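Local coordinates for glyoxalase family protein (PDB 2P7O) that confers fosfomycin resistance on Listeria monocytogenes, probably by catalysing the manganese-dependent hydration of the antibiotic, at residues K17-L22 against K43-L48; F47-L52 against I70-Q75; K94-R99 against E103-Y108; Y108-D111 against H115-E118. One frame throughout, in Å; residues are numbered along the deposited sequence.

From the N terminus, contact 1 comes first: strand 44-49 runs alongside helix 15-26, nearly parallel to it, and contact 1 closes the stretch of chain between them. That strand runs straight on into contact 2, where the hairpin turn after it reaches strand 69-73 and so joins the first sheet to the second; contacts 1 and 2 share Phe47 and Leu48. Contacts 3 and 4 follow in series along strand 106-110, sharing Tyr108: contact 3 closes the loop before that strand, contact 4 the turn after it. None nests inside another. Contact 4 pairs with contact 2 through strands 69-73 and 116-120, and Phe21 of helix 15-26 packs against it.

Contact 1: K17-L22 against K43-L48; sequences KTTAFL and KEKFFL
With chi1 at -72°, Thr19 sets OG1 beside its own backbone N and facing strand 44-48, where the extended side chain of Lys45 arrives almost at right angles to it. Lys45 NZ donates a hydrogen bond of 3.0 Å to Thr19 OG1. The threonine hydroxyl also bonds to Leu15 O one helical turn earlier, and the ammonium has a salt bridge to Glu30, so both polar ends have second partners. A long, flexible lysine suits this place because its methylenes span the gap while its charge stays at the margin.

Deeper in, Phe47 supplies a flat surface. Leu22 CD1 lies over one face of the ring, 4.2 Å from its centroid and 27° off the normal, a CH-pi contact. The same ring presents its edge to the helix a turn away, where Phe47 CZ comes within 3.5 Å of Thr19 OG1. One aromatic ring thus touches two residues three positions apart in the helix, leucine at its face and threonine at its rim.

Glu44 and Phe46 alternate with these residues and pack on the second subunit; Glu44 is probably the proton acceptor of the reaction. Helix and strand run almost parallel, their axes 4° apart and 10.9 Å from each other at closest approach, the helix-on-sheet packing of the glyoxalase (vicinal oxygen chelate) fold.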
loop_
_atom_site.group_PDB
_atom_site.type_symbol
_atom_site.label_atom_id
_atom_site.label_comp_id
_atom_site.label_asym_id
_atom_site.label_seq_id
_atom_site.Cartn_x
_atom_site.Cartn_y
_atom_site.Cartn_z
ATOM N N LYS A 17 -9.636 17.209 -2.115
ATOM C CA LYS A 17 -8.650 17.384 -1.050
ATOM C C LYS A 17 -7.487 16.421 -1.265
ATOM O O LYS A 17 -6.314 16.780 -1.181
ATOM C CB LYS A 17 -9.292 17.104 0.342
ATOM C CG LYS A 17 -10.227 18.296 0.596
ATOM C CD LYS A 17 -10.962 18.074 1.913
ATOM C CE LYS A 17 -11.486 19.380 2.500
ATOM N NZ LYS A 17 -11.969 19.125 3.903
ATOM N N THR A 18 -7.808 15.159 -1.590
ATOM C CA THR A 18 -6.710 14.219 -1.767
ATOM C C THR A 18 -5.858 14.540 -2.972
ATOM O O THR A 18 -4.674 14.287 -2.956
ATOM C CB THR A 18 -7.284 12.806 -1.774
ATOM O OG1 THR A 18 -8.005 12.737 -0.504
ATOM C CG2 THR A 18 -6.235 11.719 -1.892
ATOM N N THR A 19 -6.461 15.024 -4.044
ATOM C CA THR A 19 -5.675 15.456 -5.219
ATOM C C THR A 19 -4.625 16.483 -4.804
ATOM O O THR A 19 -3.473 16.482 -5.221
ATOM C CB THR A 19 -6.654 16.080 -6.228
ATOM O OG1 THR A 19 -7.414 14.963 -6.765
ATOM C CG2 THR A 19 -5.885 16.679 -7.393
ATOM N N ALA A 20 -5.028 17.385 -3.914
ATOM C CA ALA A 20 -4.115 18.470 -3.537
ATOM C C ALA A 20 -3.013 17.892 -2.655
ATOM O O ALA A 20 -1.849 18.316 -2.849
ATOM C CB ALA A 20 -4.895 19.558 -2.867
ATOM N N PHE A 21 -3.355 16.958 -1.744
ATOM C CA PHE A 21 -2.347 16.297 -0.926
ATOM C C PHE A 21 -1.277 15.635 -1.802
ATOM O O PHE A 21 -0.064 15.846 -1.646
ATOM C CB PHE A 21 -3.127 15.256 -0.082
ATOM C CG PHE A 21 -2.204 14.431 0.800
ATOM C CD1 PHE A 21 -1.703 14.937 1.973
ATOM C CD2 PHE A 21 -1.889 13.156 0.402
ATOM C CE1 PHE A 21 -0.819 14.216 2.756
ATOM C CE2 PHE A 21 -1.004 12.413 1.164
ATOM C CZ PHE A 21 -0.532 12.925 2.365
ATOM N N LEU A 22 -1.726 14.832 -2.783
ATOM C CA LEU A 22 -0.832 14.018 -3.573
ATOM C C LEU A 22 0.056 14.865 -4.497
ATOM O O LEU A 22 1.211 14.527 -4.719
ATOM C CB LEU A 22 -1.608 13.023 -4.454
ATOM C CG LEU A 22 -2.369 11.932 -3.707
ATOM C CD1 LEU A 22 -3.153 11.102 -4.706
ATOM C CD2 LEU A 22 -1.359 11.088 -2.907
ATOM N N LYS A 43 -16.625 8.291 -7.883
ATOM C CA LYS A 43 -15.746 8.544 -9.005
ATOM C C LYS A 43 -14.336 8.229 -8.530
ATOM O O LYS A 43 -14.120 7.950 -7.343
ATOM C CB LYS A 43 -15.854 9.918 -9.652
ATOM C CG LYS A 43 -16.148 9.788 -11.158
ATOM C CD LYS A 43 -15.491 8.512 -11.699
ATOM C CE LYS A 43 -14.234 8.849 -12.478
ATOM N NZ LYS A 43 -14.210 8.191 -13.817
ATOM N N GLU A 44 -13.451 8.318 -9.510
ATOM C CA GLU A 44 -12.096 7.854 -9.307
ATOM C C GLU A 44 -11.138 8.750 -10.068
ATOM O O GLU A 44 -11.448 9.303 -11.123
ATOM C CB GLU A 44 -11.953 6.421 -9.862
ATOM C CG GLU A 44 -11.874 6.324 -11.376
ATOM C CD GLU A 44 -11.608 4.937 -11.929
ATOM O OE1 GLU A 44 -10.807 4.815 -12.890
ATOM O OE2 GLU A 44 -12.189 3.917 -11.484
ATOM N N LYS A 45 -9.942 8.799 -9.503
ATOM C CA LYS A 45 -8.840 9.282 -10.290
ATOM C C LYS A 45 -7.648 8.300 -10.242
ATOM O O LYS A 45 -7.418 7.613 -9.253
ATOM C CB LYS A 45 -8.329 10.600 -9.720
ATOM C CG LYS A 45 -9.180 11.771 -10.128
ATOM C CD LYS A 45 -8.446 13.048 -9.700
ATOM C CE LYS A 45 -9.422 14.198 -9.597
ATOM N NZ LYS A 45 -8.661 15.461 -9.497
ATOM N N PHE A 46 -6.884 8.359 -11.337
ATOM C CA PHE A 46 -5.567 7.713 -11.282
ATOM C C PHE A 46 -4.461 8.780 -11.327
ATOM O O PHE A 46 -4.553 9.783 -12.040
ATOM C CB PHE A 46 -5.395 6.695 -12.407
ATOM C CG PHE A 46 -5.746 5.254 -12.078
ATOM C CD1 PHE A 46 -4.763 4.349 -11.731
ATOM C CD2 PHE A 46 -7.079 4.836 -12.154
ATOM C CE1 PHE A 46 -5.081 3.018 -11.459
ATOM C CE2 PHE A 46 -7.395 3.523 -11.886
ATOM C CZ PHE A 46 -6.392 2.613 -11.512
ATOM N N PHE A 47 -3.388 8.484 -10.607
ATOM C CA PHE A 47 -2.183 9.303 -10.597
ATOM C C PHE A 47 -0.974 8.364 -10.730
ATOM O O PHE A 47 -1.057 7.136 -10.553
ATOM C CB PHE A 47 -1.991 10.016 -9.256
ATOM C CG PHE A 47 -3.079 11.023 -8.912
ATOM C CD1 PHE A 47 -4.211 10.612 -8.252
ATOM C CD2 PHE A 47 -2.937 12.344 -9.281
ATOM C CE1 PHE A 47 -5.210 11.526 -8.027
ATOM C CE2 PHE A 47 -3.949 13.276 -9.047
ATOM C CZ PHE A 47 -5.115 12.863 -8.434
ATOM N N LEU A 48 0.146 8.936 -11.129
ATOM C CA LEU A 48 1.429 8.300 -11.199
ATOM C C LEU A 48 2.353 9.063 -10.237
ATOM O O LEU A 48 2.440 10.302 -10.361
ATOM C CB LEU A 48 2.116 8.461 -12.570
ATOM C CG LEU A 48 1.276 7.868 -13.702
ATOM C CD1 LEU A 48 2.031 7.489 -14.958
ATOM C CD2 LEU A 48 0.677 6.667 -13.010
#

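Contact 2: F47-L52 against I70-Q75; sequences FLIAGL and IAFQIQ
Ile49 and Leu52 grip the far end of the Phe72 ring from the two ends of a type I' turn, the tight bend of the beta hairpin that links strands 44-49 and 52-58. Two backbone hydrogen bonds close the turn: Ile49 N to Leu52 O at 2.9 Å, and Leu52 N to Ile49 O at 2.8 Å. Such a turn needs left-handed backbone angles at both central positions. Ala50 adopts them with phi at 49°. Gly51, with phi at 98°, meets the demand easily, since a CB there would collide with the carbonyl oxygen of Ala50.

Between the segments the contact is wholly apolar, with no hydrogen bond. Ile49 makes the CH-pi contact: its CG2 sits over one face of Phe72, 4.0 Å from the ring centroid. Leucine serves at the rim instead. Its chi1 of 162° places CG anti to the backbone N, and this carries CD2 to the edge of the ring. Aliphatic branches suit both positions, because they fit a face and an edge of the same ring without polar groups to satisfy.

Phe26 of helix 15-26 touches both Ile49 and Phe72, while Leu5 and Ile8 cover Leu52. The strand of Phe72 itself pairs with an antiparallel strand of the second subunit. At the ring's outermost atom the fit is tight, with Leu52 CD2 lying 3.4 Å from Phe72 CZ.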
loop_
_atom_site.group_PDB
_atom_site.type_symbol
_atom_site.label_atom_id
_atom_site.label_comp_id
_atom_site.label_asym_id
_atom_site.label_seq_id
_atom_site.Cartn_x
_atom_site.Cartn_y
_atom_site.Cartn_z
ATOM N N PHE A 47 -3.388 8.484 -10.607
ATOM C CA PHE A 47 -2.183 9.303 -10.597
ATOM C C PHE A 47 -0.974 8.364 -10.730
ATOM O O PHE A 47 -1.057 7.136 -10.553
ATOM C CB PHE A 47 -1.991 10.016 -9.256
ATOM C CG PHE A 47 -3.079 11.023 -8.912
ATOM C CD1 PHE A 47 -4.211 10.612 -8.252
ATOM C CD2 PHE A 47 -2.937 12.344 -9.281
ATOM C CE1 PHE A 47 -5.210 11.526 -8.027
ATOM C CE2 PHE A 47 -3.949 13.276 -9.047
ATOM C CZ PHE A 47 -5.115 12.863 -8.434
ATOM N N LEU A 48 0.146 8.936 -11.129
ATOM C CA LEU A 48 1.429 8.300 -11.199
ATOM C C LEU A 48 2.353 9.063 -10.237
ATOM O O LEU A 48 2.440 10.302 -10.361
ATOM C CB LEU A 48 2.116 8.461 -12.570
ATOM C CG LEU A 48 1.276 7.868 -13.702
ATOM C CD1 LEU A 48 2.031 7.489 -14.958
ATOM C CD2 LEU A 48 0.677 6.667 -13.010
ATOM N N ILE A 49 3.039 8.288 -9.421
ATOM C CA ILE A 49 4.053 8.771 -8.485
ATOM C C ILE A 49 5.285 7.862 -8.624
ATOM O O ILE A 49 5.287 6.730 -8.130
ATOM C CB ILE A 49 3.505 8.713 -7.050
ATOM C CG1 ILE A 49 2.150 9.422 -6.878
ATOM C CG2 ILE A 49 4.536 9.302 -6.070
ATOM C CD1 ILE A 49 1.659 9.317 -5.453
ATOM N N ALA A 50 6.254 8.432 -9.338
ATOM C CA ALA A 50 7.551 7.783 -9.510
ATOM C C ALA A 50 7.348 6.331 -9.952
ATOM O O ALA A 50 7.953 5.393 -9.434
ATOM C CB ALA A 50 8.334 7.860 -8.221
ATOM N N GLY A 51 6.387 6.188 -10.854
ATOM C CA GLY A 51 6.194 4.866 -11.503
ATOM C C GLY A 51 5.076 4.054 -10.861
ATOM O O GLY A 51 4.608 3.012 -11.376
ATOM N N LEU A 52 4.683 4.449 -9.662
ATOM C CA LEU A 52 3.574 3.728 -9.028
ATOM C C LEU A 52 2.265 4.333 -9.566
ATOM O O LEU A 52 2.068 5.560 -9.527
ATOM C CB LEU A 52 3.624 3.899 -7.504
ATOM C CG LEU A 52 2.338 3.597 -6.709
ATOM C CD1 LEU A 52 2.070 2.099 -6.687
ATOM C CD2 LEU A 52 2.433 4.221 -5.327
ATOM N N ILE A 70 2.555 3.326 3.431
ATOM C CA ILE A 70 3.284 3.295 2.134
ATOM C C ILE A 70 4.425 4.287 2.294
ATOM O O ILE A 70 4.187 5.409 2.728
ATOM C CB ILE A 70 2.356 3.725 1.000
ATOM C CG1 ILE A 70 1.128 2.800 0.875
ATOM C CG2 ILE A 70 3.130 3.802 -0.320
ATOM C CD1 ILE A 70 0.015 3.413 0.020
ATOM N N ALA A 71 5.614 3.889 1.915
ATOM C CA ALA A 71 6.797 4.765 2.091
ATOM C C ALA A 71 7.383 5.040 0.702
ATOM O O ALA A 71 7.645 4.094 -0.077
ATOM C CB ALA A 71 7.813 4.017 2.963
ATOM N N PHE A 72 7.626 6.289 0.346
ATOM C CA PHE A 72 8.326 6.649 -0.872
ATOM C C PHE A 72 9.758 7.096 -0.550
ATOM O O PHE A 72 9.990 7.628 0.524
ATOM C CB PHE A 72 7.632 7.848 -1.564
ATOM C CG PHE A 72 6.322 7.388 -2.217
ATOM C CD1 PHE A 72 5.108 7.601 -1.595
ATOM C CD2 PHE A 72 6.344 6.817 -3.478
ATOM C CE1 PHE A 72 3.940 7.232 -2.255
ATOM C CE2 PHE A 72 5.200 6.341 -4.083
ATOM C CZ PHE A 72 3.972 6.582 -3.480
ATOM N N GLN A 73 10.633 6.861 -1.542
ATOM C CA GLN A 73 12.026 7.198 -1.416
ATOM C C GLN A 73 12.334 8.662 -1.767
ATOM O O GLN A 73 11.981 9.165 -2.856
ATOM C CB GLN A 73 12.881 6.277 -2.322
ATOM C CG GLN A 73 14.351 6.238 -1.863
ATOM C CD GLN A 73 15.135 5.113 -2.532
ATOM O OE1 GLN A 73 16.308 5.365 -2.822
ATOM N NE2 GLN A 73 14.581 3.917 -2.830
ATOM N N ILE A 74 13.068 9.337 -0.847
ATOM C CA ILE A 74 13.582 10.682 -1.179
ATOM C C ILE A 74 15.040 10.727 -0.740
ATOM O O ILE A 74 15.552 9.800 -0.078
ATOM C CB ILE A 74 12.826 11.846 -0.503
ATOM C CG1 ILE A 74 12.770 11.661 1.034
ATOM C CG2 ILE A 74 11.395 11.889 -1.048
ATOM C CD1 ILE A 74 12.301 12.915 1.757
ATOM N N GLN A 75 15.699 11.833 -1.134
ATOM C CA GLN A 75 17.102 11.954 -0.744
ATOM C C GLN A 75 17.245 12.768 0.534
ATOM O O GLN A 75 16.427 13.639 0.841
ATOM C CB GLN A 75 17.861 12.689 -1.867
ATOM C CG GLN A 75 17.629 12.062 -3.261
ATOM C CD GLN A 75 18.199 10.653 -3.196
ATOM O OE1 GLN A 75 19.325 10.505 -2.697
ATOM N NE2 GLN A 75 17.392 9.644 -3.530
#

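Contact 3: K94-R99 against E103-Y108; sequences KPERPR and EGRSIY
Glu96, Arg99 and Arg105 form a salt-bridge network across the mouth of the long loop that leads into strand 106-110. The carboxylate of Glu96 meets the guanidinium edge of Arg105 with both oxygens. Arg105 NH2 donates to Glu96 OE1 at 2.8 Å, reaching it from above the carboxylate plane. Arg105 NE points almost straight at Glu96 OE2, and the modelled 2.5 Å between the two is so short that its exact value is doubtful. The groups are turned 33° against each other, so the pairing is two-pronged but not flat. A bend at chi3 of Arg105 (71°) swings its guanidinium to this position.

Arg99 then lies flat on Arg105, the two planar groups 3.7 Å apart between centres and only 8° from parallel. The shared carboxylate makes this stack of cations understandable, for Arg99 NE is also 3.4 Å from Glu96 OE1. Waters link these side chains to the backbone of 103-108: one gives a hydrogen to Glu96 OE2 and accepts from Ser106 N, another joins Arg99 NH1 to Glu103 O. At the far end Lys94 N donates to Tyr108 O at 2.9 Å, while the lysine amine reaches Tyr110 OH.

Asp80 of helix 79-89 takes the other side of the Arg105 charge, Ile107 packs on Val79, Tyr82 and Thr83 of that helix, and Arg130 pairs with Glu103; the loop runs from the outermost strand 93-94 into strand 106-110.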
loop_
_atom_site.group_PDB
_atom_site.type_symbol
_atom_site.label_atom_id
_atom_site.label_comp_id
_atom_site.label_asym_id
_atom_site.label_seq_id
_atom_site.Cartn_x
_atom_site.Cartn_y
_atom_site.Cartn_z
ATOM N N LYS A 94 3.868 13.220 12.418
ATOM C CA LYS A 94 4.632 12.727 13.567
ATOM C C LYS A 94 6.024 13.383 13.530
ATOM O O LYS A 94 6.850 12.941 12.715
ATOM C CB LYS A 94 4.727 11.193 13.551
ATOM C CG LYS A 94 3.351 10.561 13.265
ATOM C CD LYS A 94 3.260 9.150 13.828
ATOM C CE LYS A 94 2.451 9.152 15.124
ATOM N NZ LYS A 94 1.136 8.479 14.929
ATOM N N PRO A 95 6.248 14.405 14.340
ATOM C CA PRO A 95 7.458 15.229 14.337
ATOM C C PRO A 95 8.764 14.459 14.531
ATOM O O PRO A 95 8.890 13.599 15.392
ATOM C CB PRO A 95 7.275 16.241 15.460
ATOM C CG PRO A 95 5.845 16.172 15.879
ATOM C CD PRO A 95 5.255 14.884 15.351
ATOM N N GLU A 96 9.790 14.833 13.784
ATOM C CA GLU A 96 11.072 14.142 13.864
ATOM C C GLU A 96 11.604 14.246 15.294
ATOM O O GLU A 96 11.357 15.267 15.943
ATOM C CB GLU A 96 12.030 14.754 12.826
ATOM C CG GLU A 96 13.182 13.816 12.466
ATOM C CD GLU A 96 14.275 14.473 11.650
ATOM O OE1 GLU A 96 14.666 15.634 11.942
ATOM O OE2 GLU A 96 14.815 13.766 10.758
ATOM N N ARG A 97 12.184 13.184 15.803
ATOM C CA ARG A 97 12.809 13.171 17.131
ATOM C C ARG A 97 14.235 13.673 17.053
ATOM O O ARG A 97 14.775 13.808 15.945
ATOM C CB ARG A 97 12.812 11.697 17.580
ATOM C CG ARG A 97 11.377 11.156 17.606
ATOM C CD ARG A 97 10.760 11.555 18.942
ATOM N NE ARG A 97 9.402 11.052 19.060
ATOM C CZ ARG A 97 8.904 10.203 19.943
ATOM N NH1 ARG A 97 9.660 9.638 20.886
ATOM N NH2 ARG A 97 7.610 9.871 19.909
ATOM N N PRO A 98 14.932 13.916 18.147
ATOM C CA PRO A 98 16.396 14.097 18.050
ATOM C C PRO A 98 17.020 12.907 17.328
ATOM O O PRO A 98 16.482 11.790 17.267
ATOM C CB PRO A 98 16.804 13.967 19.534
ATOM C CG PRO A 98 15.634 14.578 20.259
ATOM C CD PRO A 98 14.429 13.999 19.536
ATOM N N ARG A 99 18.190 13.163 16.728
ATOM C CA ARG A 99 18.807 12.098 15.932
ATOM C C ARG A 99 20.330 12.198 15.973
ATOM O O ARG A 99 20.822 13.325 16.109
ATOM C CB ARG A 99 18.332 12.254 14.467
ATOM C CG ARG A 99 18.480 13.701 13.972
ATOM C CD ARG A 99 17.832 13.872 12.610
ATOM N NE ARG A 99 18.070 15.190 12.009
ATOM C CZ ARG A 99 19.051 15.533 11.184
ATOM N NH1 ARG A 99 19.980 14.683 10.787
ATOM N NH2 ARG A 99 19.096 16.786 10.714
ATOM N N GLU A 103 22.321 8.349 10.931
ATOM C CA GLU A 103 21.004 7.674 10.993
ATOM C C GLU A 103 20.205 8.298 9.857
ATOM O O GLU A 103 20.271 9.506 9.582
ATOM C CB GLU A 103 20.423 7.881 12.383
ATOM C CG GLU A 103 19.246 7.021 12.816
ATOM C CD GLU A 103 18.375 7.774 13.815
ATOM O OE1 GLU A 103 18.818 8.868 14.257
ATOM O OE2 GLU A 103 17.256 7.324 14.134
ATOM N N GLY A 104 19.476 7.519 9.083
ATOM C CA GLY A 104 18.735 8.163 8.015
ATOM C C GLY A 104 17.412 8.636 8.603
ATOM O O GLY A 104 16.927 8.194 9.648
ATOM N N ARG A 105 16.866 9.616 7.915
ATOM C CA ARG A 105 15.642 10.304 8.325
ATOM C C ARG A 105 14.444 9.859 7.500
ATOM O O ARG A 105 14.525 9.541 6.322
ATOM C CB ARG A 105 15.883 11.815 8.079
ATOM C CG ARG A 105 17.169 12.288 8.796
ATOM C CD ARG A 105 17.426 13.744 8.386
ATOM N NE ARG A 105 16.409 14.611 9.028
ATOM C CZ ARG A 105 16.291 15.900 8.791
ATOM N NH1 ARG A 105 17.055 16.465 7.850
ATOM N NH2 ARG A 105 15.344 16.591 9.448
ATOM N N SER A 106 13.335 9.748 8.221
ATOM C CA SER A 106 12.004 9.575 7.671
ATOM C C SER A 106 11.077 10.657 8.239
ATOM O O SER A 106 11.198 11.097 9.399
ATOM C CB SER A 106 11.498 8.154 7.997
ATOM O OG SER A 106 12.164 7.221 7.161
ATOM N N ILE A 107 10.118 10.976 7.368
ATOM C CA ILE A 107 8.960 11.760 7.738
ATOM C C ILE A 107 7.675 10.927 7.643
ATOM O O ILE A 107 7.334 10.322 6.625
ATOM C CB ILE A 107 8.800 12.945 6.776
ATOM C CG1 ILE A 107 10.134 13.604 6.404
ATOM C CG2 ILE A 107 7.800 13.924 7.329
ATOM C CD1 ILE A 107 9.965 14.566 5.210
ATOM N N TYR A 108 6.966 10.870 8.762
ATOM C CA TYR A 108 5.724 10.117 8.828
ATOM C C TYR A 108 4.581 11.093 9.026
ATOM O O TYR A 108 4.686 11.957 9.912
ATOM C CB TYR A 108 5.805 9.221 10.069
ATOM C CG TYR A 108 6.619 7.967 9.901
ATOM C CD1 TYR A 108 7.939 7.924 10.303
ATOM C CD2 TYR A 108 6.051 6.812 9.380
ATOM C CE1 TYR A 108 8.703 6.781 10.168
ATOM C CE2 TYR A 108 6.814 5.648 9.269
ATOM C CZ TYR A 108 8.138 5.636 9.681
ATOM O OH TYR A 108 8.887 4.467 9.550
HETATM O O HOH W 1 14.430 11.108 10.998
HETATM O O HOH W 2 15.645 9.598 15.825
HETATM O O HOH W 3 20.898 11.909 11.486
#

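Contact 4: Y108-D111 against H115-E118; sequences YFYD and HLFE. With MN (manganese (II) ion), chain C.
Glu118 runs alongside Tyr108, pointing the same way, its CB 3.8 Å from Tyr108 CE2. CG follows over the ring face, 3.9 Å from the Tyr108 centroid, a CH-pi contact. The extended chain then lays the carboxylate over the outer ring, the planes 27° apart. OE1 ends on manganese at 2.2 Å, while OE2 accepts from Ser106 OG and, at 2.6 Å, from water 4, itself a metal ligand; glutamate suits the place because one oxygen can bind metal and the other accept hydrogen bonds. His69 and Glu126, with His7 of the second subunit, complete the site; Glu126 also bonds Tyr108 OH.

This is the metal-binding strand of a vicinal oxygen chelate fold, held in an antiparallel hairpin. Phe109 and Phe117 are its hydrogen-bonded pair, with Phe117 N giving to Phe109 O at 2.8 Å, and Phe117 CB rests on the Phe109 ring face. On the side of Tyr108 and Glu118, Leu116 CD1 covers one face of Tyr110.

Near the turn, the Asp111 carboxylate bonds His115 twice: OD1 takes ND1 with its syn lone pair at 2.7 Å, and OD2 takes the backbone N at 3.0 Å. This pins the imidazole, whose NE2 bonds Asn68 of the second subunit.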
loop_
_atom_site.group_PDB
_atom_site.type_symbol
_atom_site.label_atom_id
_atom_site.label_comp_id
_atom_site.label_asym_id
_atom_site.label_seq_id
_atom_site.Cartn_x
_atom_site.Cartn_y
_atom_site.Cartn_z
ATOM N N TYR A 108 6.966 10.870 8.762
ATOM C CA TYR A 108 5.724 10.117 8.828
ATOM C C TYR A 108 4.581 11.093 9.026
ATOM O O TYR A 108 4.686 11.957 9.912
ATOM C CB TYR A 108 5.805 9.221 10.069
ATOM C CG TYR A 108 6.619 7.967 9.901
ATOM C CD1 TYR A 108 7.939 7.924 10.303
ATOM C CD2 TYR A 108 6.051 6.812 9.380
ATOM C CE1 TYR A 108 8.703 6.781 10.168
ATOM C CE2 TYR A 108 6.814 5.648 9.269
ATOM C CZ TYR A 108 8.138 5.636 9.681
ATOM O OH TYR A 108 8.887 4.467 9.550
ATOM N N PHE A 109 3.557 10.963 8.195
ATOM C CA PHE A 109 2.478 11.940 8.178
ATOM C C PHE A 109 1.227 11.305 7.584
ATOM O O PHE A 109 1.253 10.240 6.935
ATOM C CB PHE A 109 2.880 13.202 7.380
ATOM C CG PHE A 109 3.275 12.885 5.937
ATOM C CD1 PHE A 109 2.468 13.158 4.847
ATOM C CD2 PHE A 109 4.505 12.320 5.702
ATOM C CE1 PHE A 109 2.857 12.858 3.551
ATOM C CE2 PHE A 109 4.960 12.035 4.425
ATOM C CZ PHE A 109 4.151 12.335 3.354
ATOM N N TYR A 110 0.055 11.846 7.860
ATOM C CA TYR A 110 -1.185 11.220 7.388
ATOM C C TYR A 110 -1.766 12.034 6.246
ATOM O O TYR A 110 -1.321 13.170 6.093
ATOM C CB TYR A 110 -2.281 11.256 8.503
ATOM C CG TYR A 110 -1.821 10.460 9.697
ATOM C CD1 TYR A 110 -0.947 11.075 10.609
ATOM C CD2 TYR A 110 -2.176 9.123 9.862
ATOM C CE1 TYR A 110 -0.496 10.358 11.704
ATOM C CE2 TYR A 110 -1.689 8.413 10.975
ATOM C CZ TYR A 110 -0.852 9.034 11.854
ATOM O OH TYR A 110 -0.396 8.357 12.959
ATOM N N ASP A 111 -2.716 11.450 5.506
ATOM C CA ASP A 111 -3.416 12.296 4.520
ATOM C C ASP A 111 -4.654 12.890 5.188
ATOM O O ASP A 111 -4.612 13.134 6.402
ATOM C CB ASP A 111 -3.780 11.575 3.230
ATOM C CG ASP A 111 -4.626 10.322 3.439
ATOM O OD1 ASP A 111 -4.998 9.692 2.397
ATOM O OD2 ASP A 111 -4.941 10.009 4.590
ATOM N N HIS A 115 -4.861 7.593 6.329
ATOM C CA HIS A 115 -3.791 6.751 5.787
ATOM C C HIS A 115 -2.423 7.304 6.234
ATOM O O HIS A 115 -2.078 8.475 5.958
ATOM C CB HIS A 115 -3.818 6.887 4.250
ATOM C CG HIS A 115 -5.049 6.406 3.563
ATOM N ND1 HIS A 115 -5.971 7.210 2.916
ATOM C CD2 HIS A 115 -5.461 5.125 3.323
ATOM C CE1 HIS A 115 -6.945 6.440 2.413
ATOM N NE2 HIS A 115 -6.644 5.167 2.636
ATOM N N LEU A 116 -1.552 6.452 6.767
ATOM C CA LEU A 116 -0.165 6.796 7.089
ATOM C C LEU A 116 0.758 6.666 5.875
ATOM O O LEU A 116 0.736 5.693 5.118
ATOM C CB LEU A 116 0.280 5.868 8.208
ATOM C CG LEU A 116 1.669 6.214 8.780
ATOM C CD1 LEU A 116 1.697 7.623 9.374
ATOM C CD2 LEU A 116 1.949 5.185 9.856
ATOM N N PHE A 117 1.560 7.725 5.702
ATOM C CA PHE A 117 2.541 7.739 4.616
ATOM C C PHE A 117 3.894 8.075 5.235
ATOM O O PHE A 117 4.002 8.618 6.345
ATOM C CB PHE A 117 2.246 8.901 3.652
ATOM C CG PHE A 117 1.116 8.570 2.678
ATOM C CD1 PHE A 117 -0.181 9.021 2.903
ATOM C CD2 PHE A 117 1.349 7.803 1.552
ATOM C CE1 PHE A 117 -1.234 8.726 2.029
ATOM C CE2 PHE A 117 0.333 7.486 0.653
ATOM C CZ PHE A 117 -0.962 7.977 0.884
ATOM N N GLU A 118 4.935 7.718 4.518
ATOM C CA GLU A 118 6.295 7.973 4.956
ATOM C C GLU A 118 7.093 8.436 3.733
ATOM O O GLU A 118 7.001 7.870 2.655
ATOM C CB GLU A 118 6.880 6.712 5.589
ATOM C CG GLU A 118 8.351 6.770 5.986
ATOM C CD GLU A 118 8.939 5.470 6.497
ATOM O OE1 GLU A 118 8.231 4.424 6.414
ATOM O OE2 GLU A 118 10.108 5.498 6.972
HETATM MN MN MN C . 8.405 2.381 7.068
HETATM O O HOH W 4 10.387 3.033 7.741
#